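Local coordinates for protein dual oxidase maturation factor 1 (Mus musculus, PDB 6WXU) that is probably required for the maturation of dual oxidase 1 and its transport from the endoplasmic reticulum to the plasma membrane, at residues 18-21 and 22-26; 101-105 and 106-110. All blocks are in the same frame, centred on the assembly; numbering follows the deposited sequence.

Contact 1: residues 18-21 and 22-26. With PLC (diundecyl phosphatidyl choline), chain O; NAG (2-acetamido-2-deoxy-beta-D-glucopyranose), chain E.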
loop_
_atom_site.group_PDB
_atom_site.type_symbol
_atom_site.label_atom_id
_atom_site.label_comp_id
_atom_site.label_asym_id
_atom_site.label_seq_id
_atom_site.Cartn_x
_atom_site.Cartn_y
_atom_site.Cartn_z
ATOM N N PHE B 18 -7.405 23.628 -10.814
ATOM C CA PHE B 18 -8.795 23.961 -11.088
ATOM C C PHE B 18 -9.360 24.791 -9.941
ATOM O O PHE B 18 -9.153 24.445 -8.773
ATOM C CB PHE B 18 -9.618 22.695 -11.292
ATOM C CG PHE B 18 -10.878 22.921 -12.062
ATOM C CD1 PHE B 18 -10.836 23.188 -13.413
ATOM C CD2 PHE B 18 -12.108 22.872 -11.435
ATOM C CE1 PHE B 18 -11.991 23.402 -14.124
ATOM C CE2 PHE B 18 -13.267 23.086 -12.143
ATOM C CZ PHE B 18 -13.208 23.351 -13.489
ATOM N N PRO B 19 -10.063 25.887 -10.227
ATOM C CA PRO B 19 -10.479 26.787 -9.136
ATOM C C PRO B 19 -11.445 26.162 -8.145
ATOM O O PRO B 19 -11.217 26.244 -6.933
ATOM C CB PRO B 19 -11.114 27.964 -9.889
ATOM C CG PRO B 19 -10.537 27.904 -11.253
ATOM C CD PRO B 19 -10.354 26.455 -11.551
ATOM N N MET B 20 -12.521 25.547 -8.619
ATOM C CA MET B 20 -13.592 25.078 -7.756
ATOM C C MET B 20 -13.695 23.557 -7.795
ATOM O O MET B 20 -12.870 22.869 -8.401
ATOM C CB MET B 20 -14.908 25.733 -8.165
ATOM C CG MET B 20 -15.354 25.389 -9.566
ATOM S SD MET B 20 -16.896 26.208 -9.992
ATOM C CE MET B 20 -17.947 25.637 -8.664
ATOM N N ASP B 21 -14.716 23.031 -7.126
ATOM C CA ASP B 21 -14.969 21.599 -7.145
ATOM C C ASP B 21 -15.382 21.156 -8.541
ATOM O O ASP B 21 -16.106 21.864 -9.244
ATOM C CB ASP B 21 -16.057 21.242 -6.139
ATOM C CG ASP B 21 -16.244 19.754 -5.993
ATOM O OD1 ASP B 21 -15.362 18.999 -6.447
ATOM O OD2 ASP B 21 -17.271 19.335 -5.425
ATOM N N THR B 22 -14.917 19.976 -8.945
ATOM C CA THR B 22 -15.171 19.519 -10.306
ATOM C C THR B 22 -16.579 18.960 -10.459
ATOM O O THR B 22 -17.287 19.300 -11.412
ATOM C CB THR B 22 -14.134 18.474 -10.716
ATOM O OG1 THR B 22 -14.052 17.460 -9.709
ATOM C CG2 THR B 22 -12.775 19.120 -10.887
ATOM N N THR B 23 -17.005 18.104 -9.531
ATOM C CA THR B 23 -18.324 17.490 -9.626
ATOM C C THR B 23 -19.461 18.478 -9.425
ATOM O O THR B 23 -20.621 18.080 -9.539
ATOM C CB THR B 23 -18.452 16.348 -8.618
ATOM O OG1 THR B 23 -19.759 15.774 -8.711
ATOM C CG2 THR B 23 -18.230 16.850 -7.209
ATOM N N LEU B 24 -19.168 19.740 -9.126
ATOM C CA LEU B 24 -20.169 20.797 -9.105
ATOM C C LEU B 24 -20.136 21.646 -10.365
ATOM O O LEU B 24 -21.190 22.036 -10.878
ATOM C CB LEU B 24 -19.965 21.696 -7.884
ATOM C CG LEU B 24 -20.892 22.901 -7.748
ATOM C CD1 LEU B 24 -22.323 22.448 -7.568
ATOM C CD2 LEU B 24 -20.460 23.779 -6.591
ATOM N N ALA B 25 -18.939 21.938 -10.874
ATOM C CA ALA B 25 -18.828 22.640 -12.144
ATOM C C ALA B 25 -19.426 21.827 -13.277
ATOM O O ALA B 25 -20.004 22.397 -14.209
ATOM C CB ALA B 25 -17.366 22.964 -12.437
ATOM N N VAL B 26 -19.311 20.500 -13.213
ATOM C CA VAL B 26 -19.923 19.652 -14.231
ATOM C C VAL B 26 -21.433 19.853 -14.253
ATOM O O VAL B 26 -22.039 20.033 -15.315
ATOM C CB VAL B 26 -19.554 18.178 -13.992
ATOM C CG1 VAL B 26 -20.371 17.283 -14.890
ATOM C CG2 VAL B 26 -18.083 17.967 -14.245
HETATM C C1 PLC O . -12.161 14.846 -12.814
HETATM C C2 PLC O . -13.548 14.862 -13.417
HETATM C C3 PLC O . -14.539 14.333 -12.429
HETATM C C4 PLC O . -12.102 13.900 -8.075
HETATM C C5 PLC O . -13.588 14.255 -7.920
HETATM C C6 PLC O . -13.302 16.572 -7.189
HETATM C C7 PLC O . -15.232 15.444 -6.610
HETATM C C8 PLC O . -13.194 14.762 -5.584
HETATM C "C'" PLC O . -14.193 16.526 -15.085
HETATM C "C1'" PLC O . -14.464 17.912 -15.576
HETATM C "C2'" PLC O . -14.536 17.902 -17.091
HETATM C "C3'" PLC O . -15.687 18.672 -17.730
HETATM C "C4'" PLC O . -16.837 17.796 -18.224
HETATM C "C5'" PLC O . -17.545 18.652 -19.244
HETATM C "C6'" PLC O . -19.042 18.527 -19.293
HETATM C "C7'" PLC O . -19.569 19.894 -19.696
HETATM C "C8'" PLC O . -20.757 19.898 -20.655
HETATM C "C9'" PLC O . -20.377 20.145 -22.109
HETATM C "CA'" PLC O . -20.492 21.570 -22.584
HETATM C "CB'" PLC O . -20.369 21.626 -24.076
HETATM C CB PLC O . -16.985 14.149 -12.341
HETATM C C1B PLC O . -18.285 14.101 -13.080
HETATM C C2B PLC O . -19.378 13.475 -12.243
HETATM C C3B PLC O . -20.717 14.026 -12.691
HETATM C C4B PLC O . -21.823 13.368 -11.908
HETATM C C5B PLC O . -23.031 13.180 -12.797
HETATM C C6B PLC O . -23.575 14.538 -13.159
HETATM C C7B PLC O . -24.257 14.512 -14.507
HETATM C C8B PLC O . -25.475 13.617 -14.485
HETATM C C9B PLC O . -26.535 14.150 -15.443
HETATM C CAA PLC O . -27.808 13.346 -15.333
HETATM C CBA PLC O . -27.498 11.942 -14.866
HETATM O "O'" PLC O . -14.252 15.615 -15.831
HETATM O OB PLC O . -16.899 13.918 -11.168
HETATM O O2 PLC O . -13.911 16.207 -13.717
HETATM O O3 PLC O . -15.786 14.482 -13.042
HETATM O O1P PLC O . -11.406 15.842 -9.996
HETATM O O2P PLC O . -9.698 14.091 -10.710
HETATM O O3P PLC O . -12.051 14.044 -11.650
HETATM O O4P PLC O . -11.716 13.493 -9.392
HETATM N N PLC O . -13.800 15.239 -6.834
HETATM P P PLC O . -11.090 14.482 -10.464
HETATM C C1 NAG E . -12.899 18.190 -0.797
HETATM C C2 NAG E . -13.249 19.123 -1.953
HETATM C C3 NAG E . -12.839 18.505 -3.289
HETATM C C4 NAG E . -11.390 18.039 -3.267
HETATM C C5 NAG E . -11.155 17.144 -2.058
HETATM C C6 NAG E . -9.709 16.745 -1.887
HETATM C C7 NAG E . -15.169 20.651 -1.795
HETATM C C8 NAG E . -16.660 20.761 -1.821
HETATM N N2 NAG E . -14.672 19.421 -1.954
HETATM O O3 NAG E . -13.011 19.471 -4.317
HETATM O O4 NAG E . -11.130 17.289 -4.449
HETATM O O5 NAG E . -11.530 17.840 -0.864
HETATM O O6 NAG E . -8.845 17.861 -2.049
HETATM O O7 NAG E . -14.448 21.627 -1.636
#
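Phe-18 and Met-20 fold back onto the first turn of helix 22-41 through apolar contacts. The edge of the Phe-18 ring meets the Ala-25 methyl near the ring plane, CE2 lying 4.1 Å from CB, while CG2 of Thr-22 approaches CD2 obliquely; Pro-19 CD covers part of one ring face. Aromatic side chains of another protein chain add edge-to-face contacts to this ring. The bend at chi3 (-56°) carries the Met-20 methyl toward Leu-24, where CE comes 3.8 Å from CD2 and the side chains cross at about a right angle. Met-20 SD rests against Ala-25 CB.

Among the polar groups, Asp-21 holds the N-cap position, and its carbonyl O accepts the first-turn bond from Ala-25 N at 3.3 Å, fairly straight (160°). The carboxylate lies alongside Thr-23, and OD1 is 3.2 Å from O3 of the sugar attached to Asn-109.

Thr-22, Thr-23 and Val-26 border the phosphatidylcholine with Asp-21, whose charge would probably favour the choline: Val-26 CG2 touches acyl carbon C1' at 3.9 Å, whereas Thr-23 CG2 faces choline methyl C7. In little more than one turn, contacts pass from sugar and choline to acyl chain, consistent with a predicted membrane-spanning helix.

Contact 2: residues 101-105 and 106-110. With NAG (2-acetamido-2-deoxy-beta-D-glucopyranose), chain E.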
loop_
_atom_site.group_PDB
_atom_site.type_symbol
_atom_site.label_atom_id
_atom_site.label_comp_id
_atom_site.label_asym_id
_atom_site.label_seq_id
_atom_site.Cartn_x
_atom_site.Cartn_y
_atom_site.Cartn_z
ATOM N N LEU B 101 -14.480 23.080 9.025
ATOM C CA LEU B 101 -15.022 21.747 8.817
ATOM C C LEU B 101 -16.176 21.819 7.834
ATOM O O LEU B 101 -16.919 22.800 7.802
ATOM C CB LEU B 101 -15.520 21.129 10.120
ATOM C CG LEU B 101 -14.597 20.207 10.901
ATOM C CD1 LEU B 101 -15.311 19.726 12.136
ATOM C CD2 LEU B 101 -14.186 19.040 10.044
ATOM N N GLN B 102 -16.332 20.765 7.039
ATOM C CA GLN B 102 -17.420 20.696 6.068
ATOM C C GLN B 102 -17.846 19.236 5.970
ATOM O O GLN B 102 -17.232 18.460 5.235
ATOM C CB GLN B 102 -16.986 21.246 4.720
ATOM C CG GLN B 102 -16.935 22.752 4.649
ATOM C CD GLN B 102 -16.538 23.238 3.284
ATOM O OE1 GLN B 102 -15.833 22.550 2.552
ATOM N NE2 GLN B 102 -16.999 24.426 2.922
ATOM N N ILE B 103 -18.893 18.876 6.697
ATOM C CA ILE B 103 -19.321 17.490 6.829
ATOM C C ILE B 103 -20.442 17.244 5.832
ATOM O O ILE B 103 -21.529 17.812 5.955
ATOM C CB ILE B 103 -19.771 17.173 8.258
ATOM C CG1 ILE B 103 -18.752 17.702 9.258
ATOM C CG2 ILE B 103 -19.933 15.688 8.441
ATOM C CD1 ILE B 103 -19.207 17.606 10.676
ATOM N N GLY B 104 -20.184 16.398 4.851
ATOM C CA GLY B 104 -21.172 16.028 3.860
ATOM C C GLY B 104 -21.893 14.750 4.219
ATOM O O GLY B 104 -22.042 14.399 5.391
ATOM N N LEU B 105 -22.349 14.041 3.194
ATOM C CA LEU B 105 -23.048 12.784 3.414
ATOM C C LEU B 105 -22.124 11.581 3.355
ATOM O O LEU B 105 -22.404 10.564 3.994
ATOM C CB LEU B 105 -24.171 12.615 2.388
ATOM C CG LEU B 105 -25.335 13.599 2.470
ATOM C CD1 LEU B 105 -26.313 13.342 1.355
ATOM C CD2 LEU B 105 -26.026 13.497 3.804
ATOM N N GLY B 106 -21.028 11.668 2.613
ATOM C CA GLY B 106 -20.126 10.542 2.505
ATOM C C GLY B 106 -18.681 10.907 2.744
ATOM O O GLY B 106 -17.783 10.345 2.116
ATOM N N GLY B 107 -18.441 11.848 3.640
ATOM C CA GLY B 107 -17.089 12.262 3.943
ATOM C C GLY B 107 -17.078 13.646 4.548
ATOM O O GLY B 107 -18.115 14.269 4.754
ATOM N N VAL B 108 -15.867 14.116 4.823
ATOM C CA VAL B 108 -15.652 15.411 5.453
ATOM C C VAL B 108 -14.472 16.090 4.776
ATOM O O VAL B 108 -13.480 15.438 4.440
ATOM C CB VAL B 108 -15.422 15.258 6.972
ATOM C CG1 VAL B 108 -14.205 14.413 7.247
ATOM C CG2 VAL B 108 -15.283 16.598 7.630
ATOM N N ASN B 109 -14.583 17.396 4.552
ATOM C CA ASN B 109 -13.497 18.191 3.997
ATOM C C ASN B 109 -12.977 19.140 5.065
ATOM O O ASN B 109 -13.754 19.872 5.682
ATOM C CB ASN B 109 -13.945 18.976 2.759
ATOM C CG ASN B 109 -13.758 18.193 1.476
ATOM O OD1 ASN B 109 -14.145 17.036 1.388
ATOM N ND2 ASN B 109 -13.156 18.823 0.475
ATOM N N ILE B 110 -11.667 19.122 5.282
ATOM C CA ILE B 110 -11.012 19.935 6.298
ATOM C C ILE B 110 -10.128 20.951 5.595
ATOM O O ILE B 110 -9.327 20.586 4.729
ATOM C CB ILE B 110 -10.188 19.066 7.261
ATOM C CG1 ILE B 110 -11.048 17.944 7.827
ATOM C CG2 ILE B 110 -9.620 19.906 8.379
ATOM C CD1 ILE B 110 -10.275 16.945 8.603
HETATM C C1 NAG E . -12.899 18.190 -0.797
HETATM C C2 NAG E . -13.249 19.123 -1.953
HETATM C C3 NAG E . -12.839 18.505 -3.289
HETATM C C4 NAG E . -11.390 18.039 -3.267
HETATM C C5 NAG E . -11.155 17.144 -2.058
HETATM C C6 NAG E . -9.709 16.745 -1.887
HETATM C C7 NAG E . -15.169 20.651 -1.795
HETATM C C8 NAG E . -16.660 20.761 -1.821
HETATM N N2 NAG E . -14.672 19.421 -1.954
HETATM O O3 NAG E . -13.011 19.471 -4.317
HETATM O O4 NAG E . -11.130 17.289 -4.449
HETATM O O5 NAG E . -11.530 17.840 -0.864
HETATM O O6 NAG E . -8.845 17.861 -2.049
HETATM O O7 NAG E . -14.448 21.627 -1.636
#
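The side-chain amides of Gln-102 and Asn-109 share one face of the hairpin without stacking: their planes stand 45° apart, and Gln-102 approaches with OE1, 4.0 Å from Asn-109 CB. The extended Gln-102 chain runs obliquely across its neighbour. Asn-109 leads away from the strand pair, its ND2 joined covalently to C1 of N-acetylglucosamine at 1.4 Å and hydrogen-bonded to OD1 of Asn-127; this is an N-linked glycan site.

On the other face, Leu-101, Ile-103, Val-108 and Ile-110 form an apolar cluster. Leu-101 CD2 touches both Val-108 CG2, at 3.6 Å, and Ile-110 CG1. Ile-103 lies beside Val-108, with CG1 4.0 Å from CG2, and also packs on Tyr-173 of helix 170-199. CG2 of Val-108, anti to the backbone N, is the branch that meets both Leu-101 and Ile-103.

The antiparallel strands are joined at the hydrogen-bonded pair Gln-102 and Asn-109. Asn-109 N to Gln-102 O is nearly straight at 2.9 Å (171°), but Gln-102 N to Asn-109 O is weak. Val-108 CA adds a C-H...O contact to Gln-102 O. Gly-104 N bonds Gly-107 O at 3.0 Å, closing the turn; at the Gly-107 phi of 158° a side chain would jam against Gly-106 O.

This two-sided chemistry turns aliphatic groups into the domain interior and leaves the glycan-bearing amide on the other face, its sugar beside Asp-21.

Contact 1 is partly buried, at the lead-in to a helix predicted to cross the membrane; contact 2 is a largely buried hairpin in the antiparallel sheet of the region predicted to be extracellular. They share no secondary-structure element, and their centres lie about 16 Å apart with nearest atoms about 7 Å apart. One sugar nevertheless bridges the gap: it is bonded to the hairpin and borders the loop of 18-21. Main-chain bonding follows helical i to i+4 spacing in contact 1 and runs between strands in contact 2. The apolar groups differ likewise: aromatic, thioether and aliphatic in contact 1, with Val-26 against the lipid, but entirely branched aliphatic in contact 2.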